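Local coordinates for protein serine protease inhibitor 4, isoform B (Drosophila melanogaster, PDB 4P0F) that probably inhibits serine- and cysteine-type endopeptidases as a member of the serpin family, at residues A[91-96]-A[167-172]; A[142-147]-A[330-335]. All blocks are in the same frame, centred on the assembly; numbering follows the deposited sequence.

Interaction 1 of 2, residues A[91-96]-A[167-172]; sequences LRIANK and NAIHFK
The pairing of L91–N95 with N167–F171 joins two neighbouring antiparallel strands in the large central sheet of the serpin fold, sheet A. The segment axes run 4.8 Å apart at 169°, and R92–H170 and A94–A168 are the hydrogen-bonded pairs, each closed by two nearly straight N-H...O bonds, among them A168 N to A94 O at 2.8 Å. The CA-H groups of the non-hydrogen-bonded pairs add contacts to the same carbonyls, L91 CA to H170 O at 3.4 Å.

Side chains sort by face. On one, L91 brings CD1 obliquely against CG1 of I169 at 3.8 Å, and I93 lies alongside I169, I93 CG1 to I169 CG1 4.1 Å; strand 370-377 packs on L91, I169 and F171, and helix 38-49 on I93. The other face carries A94 and A168, whose small side chains lie beneath helix 129-143. At the far end of the apolar row sit two buried asparagines. N167, with CG anti to its own backbone nitrogen (chi1 171°), extends ND2 to OD1 of N95 at 2.7 Å; the bond leaves in the plane of the N167 amide, and the two amides are twisted 47° apart. Each has a further partner: N95 ND2 reaches F117 O, and N167 OD1 meets S40 OG. A leucine at N95 would probably leave N167 ND2 and F117 O without their mates in a buried place. Side-chain amides here extend the strand-to-strand bonding beyond the backbone, so buried polar groups under helix 38-49 are satisfied by each other and by F117 O and S40 OG.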
loop_
_atom_site.group_PDB
_atom_site.type_symbol
_atom_site.label_atom_id
_atom_site.label_comp_id
_atom_site.label_asym_id
_atom_site.label_seq_id
_atom_site.Cartn_x
_atom_site.Cartn_y
_atom_site.Cartn_z
ATOM N N LEU A 91 4.800 -7.524 -11.378
ATOM C CA LEU A 91 4.609 -7.279 -9.954
ATOM C C LEU A 91 5.578 -8.139 -9.155
ATOM O O LEU A 91 5.560 -9.359 -9.277
ATOM C CB LEU A 91 3.164 -7.582 -9.554
ATOM C CG LEU A 91 2.821 -7.340 -8.082
ATOM C CD1 LEU A 91 2.859 -5.859 -7.784
ATOM C CD2 LEU A 91 1.463 -7.917 -7.739
ATOM N N ARG A 92 6.428 -7.492 -8.363
ATOM C CA ARG A 92 7.400 -8.185 -7.525
ATOM C C ARG A 92 7.166 -7.819 -6.067
ATOM O O ARG A 92 7.156 -6.642 -5.711
ATOM C CB ARG A 92 8.832 -7.823 -7.936
ATOM C CG ARG A 92 9.135 -8.012 -9.417
ATOM C CD ARG A 92 9.121 -9.476 -9.825
ATOM N NE ARG A 92 10.273 -10.205 -9.303
ATOM C CZ ARG A 92 10.400 -11.529 -9.329
ATOM N NH1 ARG A 92 9.439 -12.285 -9.846
ATOM N NH2 ARG A 92 11.489 -12.097 -8.829
ATOM N N ILE A 93 6.974 -8.832 -5.229
ATOM C CA ILE A 93 6.734 -8.620 -3.810
ATOM C C ILE A 93 7.811 -9.375 -3.035
ATOM O O ILE A 93 8.153 -10.501 -3.390
ATOM C CB ILE A 93 5.337 -9.100 -3.390
ATOM C CG1 ILE A 93 4.267 -8.478 -4.284
ATOM C CG2 ILE A 93 5.046 -8.710 -1.951
ATOM C CD1 ILE A 93 2.918 -9.167 -4.197
ATOM N N ALA A 94 8.350 -8.740 -1.999
ATOM C CA ALA A 94 9.450 -9.328 -1.231
ATOM C C ALA A 94 9.356 -9.015 0.247
ATOM O O ALA A 94 9.101 -7.878 0.636
ATOM C CB ALA A 94 10.770 -8.848 -1.762
ATOM N N ASN A 95 9.604 -10.039 1.057
ATOM C CA ASN A 95 9.613 -9.915 2.499
ATOM C C ASN A 95 10.981 -10.245 3.053
ATOM O O ASN A 95 11.664 -11.142 2.557
ATOM C CB ASN A 95 8.567 -10.839 3.119
ATOM C CG ASN A 95 7.155 -10.436 2.752
ATOM O OD1 ASN A 95 6.797 -9.269 2.846
ATOM N ND2 ASN A 95 6.352 -11.403 2.337
ATOM N N LYS A 96 11.374 -9.522 4.094
ATOM C CA LYS A 96 12.623 -9.830 4.780
ATOM C C LYS A 96 12.557 -9.385 6.224
ATOM O O LYS A 96 11.964 -8.362 6.536
ATOM C CB LYS A 96 13.810 -9.163 4.080
ATOM C CG LYS A 96 15.180 -9.587 4.614
ATOM C CD LYS A 96 16.279 -9.353 3.589
ATOM C CE LYS A 96 17.616 -9.881 4.071
ATOM N NZ LYS A 96 18.656 -9.797 2.992
ATOM N N ASN A 167 8.256 -5.399 4.237
ATOM C CA ASN A 167 7.661 -5.801 2.979
ATOM C C ASN A 167 7.929 -4.732 1.943
ATOM O O ASN A 167 7.761 -3.557 2.228
ATOM C CB ASN A 167 6.152 -6.002 3.094
ATOM C CG ASN A 167 5.513 -6.201 1.741
ATOM O OD1 ASN A 167 5.098 -5.234 1.070
ATOM N ND2 ASN A 167 5.464 -7.450 1.304
ATOM N N ALA A 168 8.325 -5.148 0.744
ATOM C CA ALA A 168 8.498 -4.222 -0.373
ATOM C C ALA A 168 7.684 -4.722 -1.554
ATOM O O ALA A 168 7.516 -5.925 -1.729
ATOM C CB ALA A 168 9.963 -4.087 -0.745
ATOM N N ILE A 169 7.157 -3.792 -2.342
ATOM C CA ILE A 169 6.371 -4.141 -3.520
ATOM C C ILE A 169 6.731 -3.202 -4.668
ATOM O O ILE A 169 6.938 -2.006 -4.470
ATOM C CB ILE A 169 4.848 -4.094 -3.203
ATOM C CG1 ILE A 169 4.003 -4.398 -4.445
ATOM C CG2 ILE A 169 4.459 -2.751 -2.593
ATOM C CD1 ILE A 169 2.542 -4.731 -4.108
ATOM N N HIS A 170 6.856 -3.775 -5.860
ATOM C CA HIS A 170 7.173 -3.000 -7.055
ATOM C C HIS A 170 6.292 -3.424 -8.204
ATOM O O HIS A 170 6.131 -4.610 -8.471
ATOM C CB HIS A 170 8.634 -3.167 -7.445
ATOM C CG HIS A 170 9.011 -2.404 -8.679
ATOM N ND1 HIS A 170 9.128 -3.002 -9.913
ATOM C CD2 HIS A 170 9.261 -1.087 -8.868
ATOM C CE1 HIS A 170 9.448 -2.085 -10.814
ATOM N NE2 HIS A 170 9.538 -0.918 -10.207
ATOM N N PHE A 171 5.744 -2.426 -8.887
ATOM C CA PHE A 171 4.879 -2.634 -10.040
ATOM C C PHE A 171 5.359 -1.794 -11.206
ATOM O O PHE A 171 5.633 -0.606 -11.052
ATOM C CB PHE A 171 3.444 -2.276 -9.692
ATOM C CG PHE A 171 2.530 -2.219 -10.880
ATOM C CD1 PHE A 171 2.116 -3.375 -11.510
ATOM C CD2 PHE A 171 2.090 -1.001 -11.360
ATOM C CE1 PHE A 171 1.269 -3.317 -12.610
ATOM C CE2 PHE A 171 1.238 -0.937 -12.458
ATOM C CZ PHE A 171 0.831 -2.096 -13.078
ATOM N N LYS A 172 5.457 -2.422 -12.370
ATOM C CA LYS A 172 5.680 -1.693 -13.612
ATOM C C LYS A 172 4.853 -2.348 -14.702
ATOM O O LYS A 172 5.094 -3.493 -15.074
ATOM C CB LYS A 172 7.157 -1.665 -13.993
ATOM C CG LYS A 172 7.411 -1.010 -15.357
ATOM C CD LYS A 172 8.272 0.229 -15.241
ATOM C CE LYS A 172 8.685 0.744 -16.612
ATOM N NZ LYS A 172 9.628 1.889 -16.512
#

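Interaction 2 of 2, residues A[142-147]-A[330-335]; sequences QRTNHL and EAAAAT
Segment 330-335 is fully extended, whereas 142-147 leaves helix 129-143 and doubles back in a type I' turn from T144 to L147, closed by L147 N to T144 O at 3.0 Å. N145 and H146 take the positive phi values of this turn, and the bend approaches the strand where T144 CA lies 5.7 Å from A332 CA. T144 presents its CB to A332 CB at 3.8 Å, with CG2 leaning over toward the backbone O of A333, while OG1 turns back to V140 O of helix 129-143 and also meets I148 N, just after the turn. L147 comes over the same methyl from the other end of the turn, L147 CD1 4.0 Å from A332 CB. In a cleaved serpin, the reactive-centre loop enters sheet A as an added strand; strand 328-341, lying between 161-174 and 311-324, matches that inserted strand, and the methyl of A332 fits closely beneath the turn. E330 stands near its beginning, CG anti to the backbone nitrogen (chi1 -176°) and the chain extended beyond, which carries the carboxylate out beside N145. N145 ND2 donates to E330 OE2 at 2.9 Å in a nearly straight bond, on the syn lone pair, amide and carboxylate only 24° from coplanar. H170 NE2 bonds the same oxygen, and L147 CD1 lies 3.4 Å from E330 OE2.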
loop_
_atom_site.group_PDB
_atom_site.type_symbol
_atom_site.label_atom_id
_atom_site.label_comp_id
_atom_site.label_asym_id
_atom_site.label_seq_id
_atom_site.Cartn_x
_atom_site.Cartn_y
_atom_site.Cartn_z
ATOM N N GLN A 142 16.766 -2.021 -3.616
ATOM C CA GLN A 142 16.989 -3.061 -4.610
ATOM C C GLN A 142 15.690 -3.781 -4.979
ATOM O O GLN A 142 15.566 -4.304 -6.090
ATOM C CB GLN A 142 18.041 -4.056 -4.104
ATOM C CG GLN A 142 19.442 -3.459 -4.046
ATOM C CD GLN A 142 19.959 -3.005 -5.412
ATOM O OE1 GLN A 142 19.590 -3.559 -6.450
ATOM N NE2 GLN A 142 20.793 -1.965 -5.411
ATOM N N ARG A 143 14.715 -3.772 -4.076
ATOM C CA ARG A 143 13.426 -4.418 -4.328
ATOM C C ARG A 143 12.392 -3.465 -4.936
ATOM O O ARG A 143 11.280 -3.889 -5.247
ATOM C CB ARG A 143 12.857 -5.004 -3.029
ATOM C CG ARG A 143 13.751 -6.020 -2.324
ATOM C CD ARG A 143 13.831 -7.360 -3.039
ATOM N NE ARG A 143 14.751 -7.341 -4.173
ATOM C CZ ARG A 143 16.068 -7.499 -4.079
ATOM N NH1 ARG A 143 16.646 -7.682 -2.897
ATOM N NH2 ARG A 143 16.814 -7.471 -5.179
ATOM N N THR A 144 12.741 -2.187 -5.088
ATOM C CA THR A 144 11.781 -1.184 -5.562
ATOM C C THR A 144 12.327 -0.353 -6.726
ATOM O O THR A 144 11.844 0.751 -6.973
ATOM C CB THR A 144 11.351 -0.205 -4.429
ATOM O OG1 THR A 144 12.489 0.495 -3.915
ATOM C CG2 THR A 144 10.642 -0.935 -3.298
ATOM N N ASN A 145 13.326 -0.886 -7.431
ATOM C CA ASN A 145 13.950 -0.191 -8.567
ATOM C C ASN A 145 14.463 1.174 -8.123
ATOM O O ASN A 145 14.376 2.160 -8.851
ATOM C CB ASN A 145 12.956 -0.050 -9.729
ATOM C CG ASN A 145 13.640 0.282 -11.045
ATOM O OD1 ASN A 145 14.824 -0.006 -11.230
ATOM N ND2 ASN A 145 12.895 0.892 -11.970
ATOM N N HIS A 146 14.990 1.201 -6.902
ATOM C CA HIS A 146 15.529 2.402 -6.264
ATOM C C HIS A 146 14.523 3.543 -6.072
ATOM O O HIS A 146 14.921 4.691 -5.885
ATOM C CB HIS A 146 16.735 2.905 -7.051
ATOM C CG HIS A 146 17.836 1.897 -7.153
ATOM N ND1 HIS A 146 18.797 1.747 -6.177
ATOM C CD2 HIS A 146 18.120 0.977 -8.105
ATOM C CE1 HIS A 146 19.631 0.784 -6.527
ATOM N NE2 HIS A 146 19.243 0.301 -7.694
ATOM N N LEU A 147 13.228 3.234 -6.071
ATOM C CA LEU A 147 12.218 4.277 -5.920
ATOM C C LEU A 147 11.901 4.610 -4.466
ATOM O O LEU A 147 11.468 5.720 -4.168
ATOM C CB LEU A 147 10.936 3.867 -6.639
ATOM C CG LEU A 147 11.066 3.724 -8.153
ATOM C CD1 LEU A 147 9.817 3.043 -8.712
ATOM C CD2 LEU A 147 11.285 5.077 -8.804
ATOM N N GLU A 330 4.328 3.038 -13.076
ATOM C CA GLU A 330 5.293 2.402 -12.193
ATOM C C GLU A 330 4.981 2.842 -10.782
ATOM O O GLU A 330 4.756 4.023 -10.527
ATOM C CB GLU A 330 6.738 2.751 -12.567
ATOM C CG GLU A 330 7.741 2.006 -11.697
ATOM C CD GLU A 330 9.185 2.100 -12.171
ATOM O OE1 GLU A 330 9.487 2.935 -13.051
ATOM O OE2 GLU A 330 10.023 1.320 -11.651
ATOM N N ALA A 331 4.939 1.875 -9.871
ATOM C CA ALA A 331 4.622 2.153 -8.482
ATOM C C ALA A 331 5.458 1.269 -7.590
ATOM O O ALA A 331 5.850 0.175 -7.982
ATOM C CB ALA A 331 3.150 1.931 -8.205
ATOM N N ALA A 332 5.736 1.761 -6.388
ATOM C CA ALA A 332 6.491 0.994 -5.422
ATOM C C ALA A 332 6.106 1.432 -4.028
ATOM O O ALA A 332 5.663 2.557 -3.820
ATOM C CB ALA A 332 7.986 1.168 -5.636
ATOM N N ALA A 333 6.288 0.536 -3.070
ATOM C CA ALA A 333 6.067 0.881 -1.685
ATOM C C ALA A 333 6.859 -0.065 -0.806
ATOM O O ALA A 333 7.255 -1.144 -1.242
ATOM C CB ALA A 333 4.588 0.812 -1.336
ATOM N N ALA A 334 7.068 0.341 0.436
ATOM C CA ALA A 334 7.621 -0.562 1.433
ATOM C C ALA A 334 7.093 -0.186 2.797
ATOM O O ALA A 334 6.765 0.974 3.049
ATOM C CB ALA A 334 9.157 -0.537 1.413
ATOM N N THR A 335 6.985 -1.198 3.657
ATOM C CA THR A 335 6.568 -1.023 5.036
ATOM C C THR A 335 7.607 -1.674 5.949
ATOM O O THR A 335 7.977 -2.824 5.738
ATOM C CB THR A 335 5.190 -1.652 5.308
ATOM O OG1 THR A 335 4.235 -1.209 4.334
ATOM C CG2 THR A 335 4.695 -1.279 6.698
#

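In the fold
Both contacts are largely buried and lie about 7 Å apart, centre to centre, at the same central sheet. Interaction 1 is strand against strand, held by backbone bonds within the sheet; interaction 2 is a turn laid on one face, held chiefly by side chains. Strand 161-174 connects them: it pairs with 91-100 in interaction 1 and, along its other edge, with strand 328-341 of interaction 2, as F171 N to A331 O. H170 of interaction 1 and E330 of interaction 2 meet through a hydrogen bond, and their proximity would probably favour charge on each. The polar pairs differ accordingly: interaction 1 joins two neutral amides buried between the sheet and helix 38-49, interaction 2 an amide and a carboxylate nearer the surface.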